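Local structure of xylulose kinase (Bifidobacterium adolescentis ATCC 15703, 3I8B) at residues N82-V86 against G179-E183; W170-R174 against A187-F193; D247-A253 against G264-P270. The protein probably catalyses the ATP-dependent phosphorylation of D-xylulose to D-xylulose 5-phosphate, as a member of the FGGY family of carbohydrate kinases. All coordinates share one frame; numbering follows the deposited sequence.

Interaction 1 (N82-V86 against G179-E183)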
loop_
_atom_site.group_PDB
_atom_site.type_symbol
_atom_site.label_atom_id
_atom_site.label_comp_id
_atom_site.label_asym_id
_atom_site.label_seq_id
_atom_site.Cartn_x
_atom_site.Cartn_y
_atom_site.Cartn_z
ATOM N N ASN A 82 -27.283 5.733 7.380
ATOM C CA ASN A 82 -27.890 5.245 8.623
ATOM C C ASN A 82 -28.346 3.800 8.562
ATOM O O ASN A 82 -28.457 3.137 9.591
ATOM C CB ASN A 82 -29.134 6.070 8.971
ATOM C CG ASN A 82 -28.805 7.401 9.570
ATOM O OD1 ASN A 82 -29.659 8.291 9.630
ATOM N ND2 ASN A 82 -27.566 7.559 10.023
ATOM N N GLN A 83 -28.655 3.334 7.357
ATOM C CA GLN A 83 -29.257 2.025 7.173
ATOM C C GLN A 83 -28.252 0.984 6.692
ATOM O O GLN A 83 -28.636 -0.128 6.343
ATOM C CB GLN A 83 -30.423 2.111 6.176
ATOM C CG GLN A 83 -31.665 2.793 6.738
ATOM C CD GLN A 83 -32.793 2.857 5.724
ATOM O OE1 GLN A 83 -33.004 1.920 4.952
ATOM N NE2 GLN A 83 -33.520 3.967 5.717
ATOM N N GLY A 84 -26.976 1.344 6.675
ATOM C CA GLY A 84 -25.936 0.450 6.203
ATOM C C GLY A 84 -25.810 0.328 4.683
ATOM O O GLY A 84 -25.042 -0.501 4.193
ATOM N N ASN A 85 -26.561 1.141 3.937
ATOM C CA ASN A 85 -26.426 1.192 2.481
ATOM C C ASN A 85 -25.191 1.953 2.034
ATOM O O ASN A 85 -24.855 2.992 2.607
ATOM C CB ASN A 85 -27.637 1.882 1.835
ATOM C CG ASN A 85 -28.924 1.088 1.995
ATOM O OD1 ASN A 85 -29.866 1.553 2.624
ATOM N ND2 ASN A 85 -28.972 -0.095 1.407
ATOM N N VAL A 86 -24.528 1.462 0.988
ATOM C CA VAL A 86 -23.454 2.227 0.371
ATOM C C VAL A 86 -24.073 3.422 -0.340
ATOM O O VAL A 86 -24.953 3.260 -1.173
ATOM C CB VAL A 86 -22.632 1.365 -0.617
ATOM C CG1 VAL A 86 -21.643 2.234 -1.388
ATOM C CG2 VAL A 86 -21.896 0.248 0.146
ATOM N N GLY A 179 -24.942 -5.698 7.065
ATOM C CA GLY A 179 -25.330 -5.124 5.788
ATOM C C GLY A 179 -26.579 -4.265 5.886
ATOM O O GLY A 179 -27.103 -4.045 6.985
ATOM N N PRO A 180 -27.071 -3.777 4.736
ATOM C CA PRO A 180 -28.214 -2.854 4.700
ATOM C C PRO A 180 -29.419 -3.363 5.465
ATOM O O PRO A 180 -29.765 -4.541 5.371
ATOM C CB PRO A 180 -28.533 -2.762 3.210
ATOM C CG PRO A 180 -27.226 -2.988 2.545
ATOM C CD PRO A 180 -26.496 -3.991 3.393
ATOM N N VAL A 181 -30.042 -2.488 6.244
ATOM C CA VAL A 181 -31.255 -2.859 6.961
ATOM C C VAL A 181 -32.394 -1.929 6.575
ATOM O O VAL A 181 -32.177 -0.925 5.901
ATOM C CB VAL A 181 -31.053 -2.838 8.484
ATOM C CG1 VAL A 181 -29.979 -3.851 8.886
ATOM C CG2 VAL A 181 -30.687 -1.444 8.950
ATOM N N ALA A 182 -33.607 -2.271 6.992
ATOM C CA ALA A 182 -34.762 -1.436 6.703
ATOM C C ALA A 182 -34.774 -0.230 7.627
ATOM O O ALA A 182 -34.073 -0.203 8.642
ATOM C CB ALA A 182 -36.051 -2.226 6.844
ATOM N N GLU A 183 -35.574 0.767 7.263
ATOM C CA GLU A 183 -35.698 1.983 8.055
ATOM C C GLU A 183 -36.094 1.654 9.483
ATOM O O GLU A 183 -37.006 0.860 9.717
ATOM C CB GLU A 183 -36.728 2.925 7.430
ATOM C CG GLU A 183 -37.241 4.008 8.370
ATOM C CD GLU A 183 -38.204 4.976 7.690
ATOM O OE1 GLU A 183 -37.735 5.924 7.024
ATOM O OE2 GLU A 183 -39.433 4.791 7.834
#

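Interaction 2 (W170-R174 against A187-F193). With MG (magnesium ion), chain B.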
loop_
_atom_site.group_PDB
_atom_site.type_symbol
_atom_site.label_atom_id
_atom_site.label_comp_id
_atom_site.label_asym_id
_atom_site.label_seq_id
_atom_site.Cartn_x
_atom_site.Cartn_y
_atom_site.Cartn_z
ATOM N N TRP A 170 -15.003 -3.147 5.088
ATOM C CA TRP A 170 -16.378 -3.369 4.653
ATOM C C TRP A 170 -16.629 -4.844 4.352
ATOM O O TRP A 170 -17.650 -5.407 4.754
ATOM C CB TRP A 170 -16.704 -2.523 3.413
ATOM C CG TRP A 170 -18.114 -2.668 2.942
ATOM C CD1 TRP A 170 -19.218 -2.027 3.437
ATOM C CD2 TRP A 170 -18.583 -3.501 1.862
ATOM N NE1 TRP A 170 -20.342 -2.411 2.732
ATOM C CE2 TRP A 170 -19.981 -3.314 1.765
ATOM C CE3 TRP A 170 -17.955 -4.384 0.975
ATOM C CZ2 TRP A 170 -20.769 -3.975 0.795
ATOM C CZ3 TRP A 170 -18.745 -5.054 0.015
ATOM C CH2 TRP A 170 -20.133 -4.837 -0.058
ATOM N N LEU A 171 -15.699 -5.466 3.639
ATOM C CA LEU A 171 -15.838 -6.893 3.350
ATOM C C LEU A 171 -15.886 -7.718 4.649
ATOM O O LEU A 171 -16.669 -8.657 4.756
ATOM C CB LEU A 171 -14.720 -7.399 2.430
ATOM C CG LEU A 171 -14.928 -8.815 1.872
ATOM C CD1 LEU A 171 -16.211 -8.859 1.057
ATOM C CD2 LEU A 171 -13.742 -9.263 1.035
ATOM N N SER A 172 -15.063 -7.358 5.632
ATOM C CA SER A 172 -15.050 -8.090 6.890
ATOM C C SER A 172 -16.399 -7.973 7.590
ATOM O O SER A 172 -16.927 -8.945 8.109
ATOM C CB SER A 172 -13.901 -7.608 7.798
ATOM O OG SER A 172 -12.641 -7.901 7.211
ATOM N N TRP A 173 -16.949 -6.774 7.589
ATOM C CA TRP A 173 -18.271 -6.479 8.158
ATOM C C TRP A 173 -19.390 -7.305 7.477
ATOM O O TRP A 173 -20.277 -7.871 8.141
ATOM C CB TRP A 173 -18.497 -4.970 8.014
ATOM C CG TRP A 173 -19.710 -4.398 8.643
ATOM C CD1 TRP A 173 -19.979 -4.284 9.984
ATOM C CD2 TRP A 173 -20.811 -3.797 7.957
ATOM N NE1 TRP A 173 -21.202 -3.665 10.162
ATOM C CE2 TRP A 173 -21.730 -3.364 8.935
ATOM C CE3 TRP A 173 -21.119 -3.603 6.607
ATOM C CZ2 TRP A 173 -22.932 -2.729 8.602
ATOM C CZ3 TRP A 173 -22.306 -2.976 6.276
ATOM C CH2 TRP A 173 -23.201 -2.542 7.273
ATOM N N ARG A 174 -19.336 -7.398 6.155
ATOM C CA ARG A 174 -20.270 -8.246 5.404
ATOM C C ARG A 174 -20.080 -9.745 5.721
ATOM O O ARG A 174 -21.045 -10.512 5.820
ATOM C CB ARG A 174 -20.083 -8.015 3.903
ATOM C CG ARG A 174 -20.446 -6.617 3.427
ATOM C CD ARG A 174 -21.886 -6.220 3.788
ATOM N NE ARG A 174 -22.858 -7.270 3.469
ATOM C CZ ARG A 174 -23.291 -7.556 2.244
ATOM N NH1 ARG A 174 -22.866 -6.863 1.190
ATOM N NH2 ARG A 174 -24.161 -8.540 2.073
ATOM N N ALA A 187 -28.519 -0.917 12.125
ATOM C CA ALA A 187 -27.534 -1.266 11.098
ATOM C C ALA A 187 -26.245 -1.887 11.685
ATOM O O ALA A 187 -25.442 -2.468 10.957
ATOM C CB ALA A 187 -27.185 -0.035 10.243
ATOM N N HIS A 188 -26.049 -1.753 12.992
ATOM C CA HIS A 188 -24.810 -2.216 13.624
ATOM C C HIS A 188 -23.550 -1.667 12.944
ATOM O O HIS A 188 -22.586 -2.407 12.736
ATOM C CB HIS A 188 -24.749 -3.745 13.646
ATOM C CG HIS A 188 -25.762 -4.370 14.551
ATOM N ND1 HIS A 188 -26.932 -4.932 14.087
ATOM C CD2 HIS A 188 -25.797 -4.489 15.902
ATOM C CE1 HIS A 188 -27.634 -5.390 15.109
ATOM N NE2 HIS A 188 -26.966 -5.136 16.221
ATOM N N LEU A 189 -23.551 -0.383 12.589
ATOM C CA LEU A 189 -22.357 0.226 12.005
ATOM C C LEU A 189 -21.171 0.146 12.973
ATOM O O LEU A 189 -20.017 0.035 12.550
ATOM C CB LEU A 189 -22.616 1.679 11.587
ATOM C CG LEU A 189 -23.601 1.858 10.428
ATOM C CD1 LEU A 189 -23.959 3.333 10.228
ATOM C CD2 LEU A 189 -23.043 1.230 9.132
ATOM N N GLU A 190 -21.462 0.175 14.273
ATOM C CA GLU A 190 -20.403 0.063 15.276
ATOM C C GLU A 190 -19.709 -1.282 15.283
ATOM O O GLU A 190 -18.705 -1.425 15.945
ATOM C CB GLU A 190 -20.907 0.381 16.685
ATOM C CG GLU A 190 -21.221 1.858 16.897
ATOM C CD GLU A 190 -19.977 2.726 17.137
ATOM O OE1 GLU A 190 -18.831 2.202 17.046
ATOM O OE2 GLU A 190 -20.162 3.940 17.423
ATOM N N ALA A 191 -20.243 -2.280 14.580
ATOM C CA ALA A 191 -19.535 -3.553 14.474
ATOM C C ALA A 191 -18.318 -3.434 13.551
ATOM O O ALA A 191 -17.488 -4.339 13.503
ATOM C CB ALA A 191 -20.471 -4.670 13.978
ATOM N N LEU A 192 -18.218 -2.328 12.804
ATOM C CA LEU A 192 -17.065 -2.115 11.928
ATOM C C LEU A 192 -15.727 -2.133 12.684
ATOM O O LEU A 192 -15.588 -1.531 13.736
ATOM C CB LEU A 192 -17.207 -0.793 11.158
ATOM C CG LEU A 192 -18.176 -0.763 9.975
ATOM C CD1 LEU A 192 -18.580 0.665 9.582
ATOM C CD2 LEU A 192 -17.558 -1.488 8.781
ATOM N N PHE A 193 -14.735 -2.821 12.136
ATOM C CA PHE A 193 -13.404 -2.823 12.713
ATOM C C PHE A 193 -12.356 -2.720 11.605
ATOM O O PHE A 193 -12.634 -2.980 10.413
ATOM C CB PHE A 193 -13.185 -4.082 13.573
ATOM C CG PHE A 193 -13.197 -5.354 12.780
ATOM C CD1 PHE A 193 -12.071 -5.760 12.086
ATOM C CD2 PHE A 193 -14.343 -6.136 12.714
ATOM C CE1 PHE A 193 -12.076 -6.940 11.350
ATOM C CE2 PHE A 193 -14.364 -7.298 11.977
ATOM C CZ PHE A 193 -13.232 -7.710 11.294
HETATM MG MG MG B . -16.517 -0.812 16.004
HETATM O O HOH W 1 -16.811 1.199 14.894
#

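Interaction 3 (D247-A253 against G264-P270)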
loop_
_atom_site.group_PDB
_atom_site.type_symbol
_atom_site.label_atom_id
_atom_site.label_comp_id
_atom_site.label_asym_id
_atom_site.label_seq_id
_atom_site.Cartn_x
_atom_site.Cartn_y
_atom_site.Cartn_z
ATOM N N ASP A 247 -5.250 -9.085 17.763
ATOM C CA ASP A 247 -6.536 -9.123 18.460
ATOM C C ASP A 247 -7.589 -9.750 17.575
ATOM O O ASP A 247 -7.676 -9.415 16.407
ATOM C CB ASP A 247 -7.002 -7.692 18.766
ATOM C CG ASP A 247 -6.141 -7.001 19.811
ATOM O OD1 ASP A 247 -5.489 -7.704 20.615
ATOM O OD2 ASP A 247 -6.127 -5.752 19.833
ATOM N N ALA A 248 -8.416 -10.635 18.116
ATOM C CA ALA A 248 -9.590 -11.081 17.370
ATOM C C ALA A 248 -10.639 -9.965 17.358
ATOM O O ALA A 248 -10.788 -9.251 18.347
ATOM C CB ALA A 248 -10.171 -12.319 18.002
ATOM N N ALA A 249 -11.392 -9.830 16.269
ATOM C CA ALA A 249 -12.493 -8.871 16.282
ATOM C C ALA A 249 -13.569 -9.295 17.281
ATOM O O ALA A 249 -13.689 -10.471 17.618
ATOM C CB ALA A 249 -13.102 -8.701 14.891
ATOM N N PRO A 250 -14.377 -8.334 17.738
ATOM C CA PRO A 250 -15.480 -8.652 18.650
ATOM C C PRO A 250 -16.566 -9.510 17.997
ATOM O O PRO A 250 -17.376 -10.112 18.699
ATOM C CB PRO A 250 -16.055 -7.273 19.008
ATOM C CG PRO A 250 -14.965 -6.309 18.725
ATOM C CD PRO A 250 -14.225 -6.886 17.537
ATOM N N VAL A 251 -16.608 -9.550 16.675
ATOM C CA VAL A 251 -17.607 -10.365 15.997
ATOM C C VAL A 251 -16.905 -11.447 15.171
ATOM O O VAL A 251 -15.801 -11.233 14.676
ATOM C CB VAL A 251 -18.513 -9.509 15.055
ATOM C CG1 VAL A 251 -19.387 -8.550 15.862
ATOM C CG2 VAL A 251 -17.657 -8.747 14.029
ATOM N N LYS A 252 -17.563 -12.595 15.022
ATOM C CA LYS A 252 -17.052 -13.710 14.220
ATOM C C LYS A 252 -17.719 -13.677 12.857
ATOM O O LYS A 252 -18.672 -12.928 12.653
ATOM C CB LYS A 252 -17.397 -15.047 14.895
ATOM C CG LYS A 252 -16.822 -15.233 16.294
ATOM C CD LYS A 252 -17.240 -16.585 16.880
ATOM C CE LYS A 252 -16.618 -16.814 18.257
ATOM N NZ LYS A 252 -17.068 -18.114 18.879
ATOM N N ALA A 253 -17.241 -14.496 11.930
ATOM C CA ALA A 253 -17.930 -14.656 10.657
ATOM C C ALA A 253 -19.326 -15.174 10.931
ATOM O O ALA A 253 -19.535 -15.948 11.867
ATOM C CB ALA A 253 -17.191 -15.622 9.764
ATOM N N GLY A 264 -16.275 -23.331 17.888
ATOM C CA GLY A 264 -16.162 -21.905 18.134
ATOM C C GLY A 264 -16.406 -21.039 16.909
ATOM O O GLY A 264 -16.268 -19.816 16.977
ATOM N N GLY A 265 -16.770 -21.664 15.795
ATOM C CA GLY A 265 -16.998 -20.932 14.552
ATOM C C GLY A 265 -15.721 -20.312 14.014
ATOM O O GLY A 265 -14.629 -20.741 14.367
ATOM N N CYS A 266 -15.862 -19.288 13.177
ATOM C CA CYS A 266 -14.731 -18.648 12.522
ATOM C C CYS A 266 -14.519 -17.230 13.056
ATOM O O CYS A 266 -15.352 -16.332 12.822
ATOM C CB CYS A 266 -14.968 -18.604 11.018
ATOM S SG CYS A 266 -13.638 -17.868 10.075
ATOM N N LEU A 267 -13.428 -17.030 13.793
ATOM C CA LEU A 267 -13.123 -15.690 14.275
ATOM C C LEU A 267 -12.634 -14.811 13.135
ATOM O O LEU A 267 -12.236 -15.301 12.079
ATOM C CB LEU A 267 -12.118 -15.712 15.430
ATOM C CG LEU A 267 -10.713 -16.265 15.251
ATOM C CD1 LEU A 267 -9.792 -15.224 14.618
ATOM C CD2 LEU A 267 -10.183 -16.668 16.625
ATOM N N LEU A 268 -12.683 -13.508 13.346
ATOM C CA LEU A 268 -12.202 -12.578 12.338
ATOM C C LEU A 268 -10.968 -11.890 12.888
ATOM O O LEU A 268 -10.992 -11.343 13.997
ATOM C CB LEU A 268 -13.288 -11.559 11.960
ATOM C CG LEU A 268 -14.553 -12.129 11.298
ATOM C CD1 LEU A 268 -15.689 -11.078 11.167
ATOM C CD2 LEU A 268 -14.218 -12.746 9.926
ATOM N N ALA A 269 -9.881 -11.958 12.130
ATOM C CA ALA A 269 -8.661 -11.228 12.454
ATOM C C ALA A 269 -8.799 -9.793 11.933
ATOM O O ALA A 269 -9.721 -9.501 11.175
ATOM C CB ALA A 269 -7.436 -11.930 11.841
ATOM N N PRO A 270 -7.904 -8.887 12.363
ATOM C CA PRO A 270 -8.128 -7.472 12.060
ATOM C C PRO A 270 -8.102 -7.141 10.562
ATOM O O PRO A 270 -8.705 -6.149 10.165
ATOM C CB PRO A 270 -6.971 -6.780 12.774
ATOM C CG PRO A 270 -6.660 -7.690 13.926
ATOM C CD PRO A 270 -6.824 -9.073 13.351
HETATM O O HOH W 2 -13.762 -12.693 15.761
HETATM O O HOH W 3 -18.368 -18.304 12.476
#

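Interaction 1 (N82-V86 against G179-E183)
Gln83 and Val181 show how two irregular loops can be joined by a single backbone bond flanked by side-chain packing. Val181 N donates to Gln83 O over 2.7 Å, nearly straight at hydrogen (165°), and the same oxygen takes a CA-H...O contact from Pro180 CA at 3.2 Å. The Gln83 side chain leaves beside its own backbone N (chi1 -73°) and then runs extended, which carries it along the 181-183 backbone: CB sits 3.5 Å from Val181 O, and farther out CD comes within 3.8 Å of Glu183 CA. Its amide plane stands at 72° to the Glu183 carboxylate. Val181 contributes one branch, CG2, lying 3.6 Å from Gln83 O. Beyond the bond, Asn85 leans its amide against the proline ring, ND2 being 3.2 Å from Pro180 CB. Gly84, between Gln83 and Asn85 in the chain and at a positive phi, passes so close that a beta carbon would crowd Gly179 O. With an alanine here in place of Gln83, the main chain from Val181 to Glu183 would probably lose the cover of the extended aliphatic chain and its amide carbon. Behind the loop, Asp81 OD1 accepts from Gln83 N, closing an Asx turn, and also from Asn85 N. This is surface loop-to-loop packing in the N-terminal domain of an FGGY kinase, a member of the actin-like ATPase clan.

Interaction 2 (W170-R174 against A187-F193)
Helical Trp173 and loop residue Leu192 bring their CA atoms to 5.9 Å, where a segment of helix 167-175 passes a loop that winds into a short 3-10 turn at 189-191. With CG anti to the backbone N (chi1 -174°), the Trp173 indole reaches out along that turn. Leu192 CD2 covers one face, toward the rim, 3.6 Å from Trp173 CG, in a CH-pi contact with the five-membered ring. At the indole edge, NE1 donates to His188 O over 3.2 Å; the oxygen lies near the ring plane, but the donor stands 41° out of the carbonyl plane. Ala191 N reaches this oxygen from the opposite face, so two donors grip it, one from the helix side chain and one from the turn itself. Ala191 CB also borders the indole edge. Farther along, Phe193 sets CZ 3.6 Å from Ser172 CB, while Ser172 OG turns back to His168 O within its own helix. The turn presents carbonyls to the magnesium ion: Glu190 O binds at 2.3 Å and Leu192 O at 2.5 Å, with Thr241 OG1 and a water as further ligands. That water donates to Glu190 OE1, whose bent chain makes the carboxylate a second-shell group. Around this junction Leu192 rests on strand 163-165, Trp173 and Leu189 touch strand 78-80, and Trp170 and Leu171 pack helix 167-175 against helix 46-58.

Interaction 3 (D247-A253 against G264-P270)
Leu268 projects CG beside its own backbone N (chi1 -64°), placing both methyl groups against the loop from Val251 to Ala253, and Lys252, with every torsion beyond CG close to 180°, stretches back alongside the residues that lead into the strand. CD1 of Leu268 lies 3.5 Å from Val251 O and also meets Val251 CG2, while CD2 touches Ala253 CB. The ammonium of Lys252 reaches the main chain before the strand, NZ donating to Gly264 O over 2.7 Å from a position tilted off the carbonyl plane. The backbones run antiparallel and bond twice. Ala249 N meets Leu268 O at 2.8 Å almost perfectly straight (176°), and Ala253 N meets Cys266 O at the same length, 2.8 Å. Between these bonds the loop advances four residues and the other segment two, and a water bridges the wider spacing, donating to Ala249 O and Val251 O and accepting from Leu268 N. A second water links Ala253 O with Cys266 N. Asp247 O, 3.2 Å from Pro270 CG, is buried with no polar partner in the model. On the far side of strand 267-273, the backbones of Leu267 and Ala269 bond to strand 65-72, so backbone bonding alternates between sheet and loop. The loop therefore covers the outer edge of strand 267-273, last in a five-stranded sheet of order 3-2-1-4-5 with its second strand antiparallel, the topology of the ribonuclease H-like fold shared by actin-like ATPases.

In the fold
The three contacts lie in a row within the N-terminal domain, with interaction 2 in the middle: its centre lies about 11 Å from that of interaction 1 and about 12 Å from that of interaction 3, whereas the outer two are about 22 Å apart and do not touch. Trp173 CH2 meets Gly179 N at 3.6 Å on one flank; on the other, Phe193 CE2 packs 3.5 Å from Ala249 CB. The magnesium ion belongs to interaction 2, with the side chain of Val251 about 8 Å away. Strand 267-273 leads from interaction 3 directly to Asp274, the predicted proton acceptor, and the side chain of Ser172 is about 12 Å from that of Asp11, predicted to be important for activity.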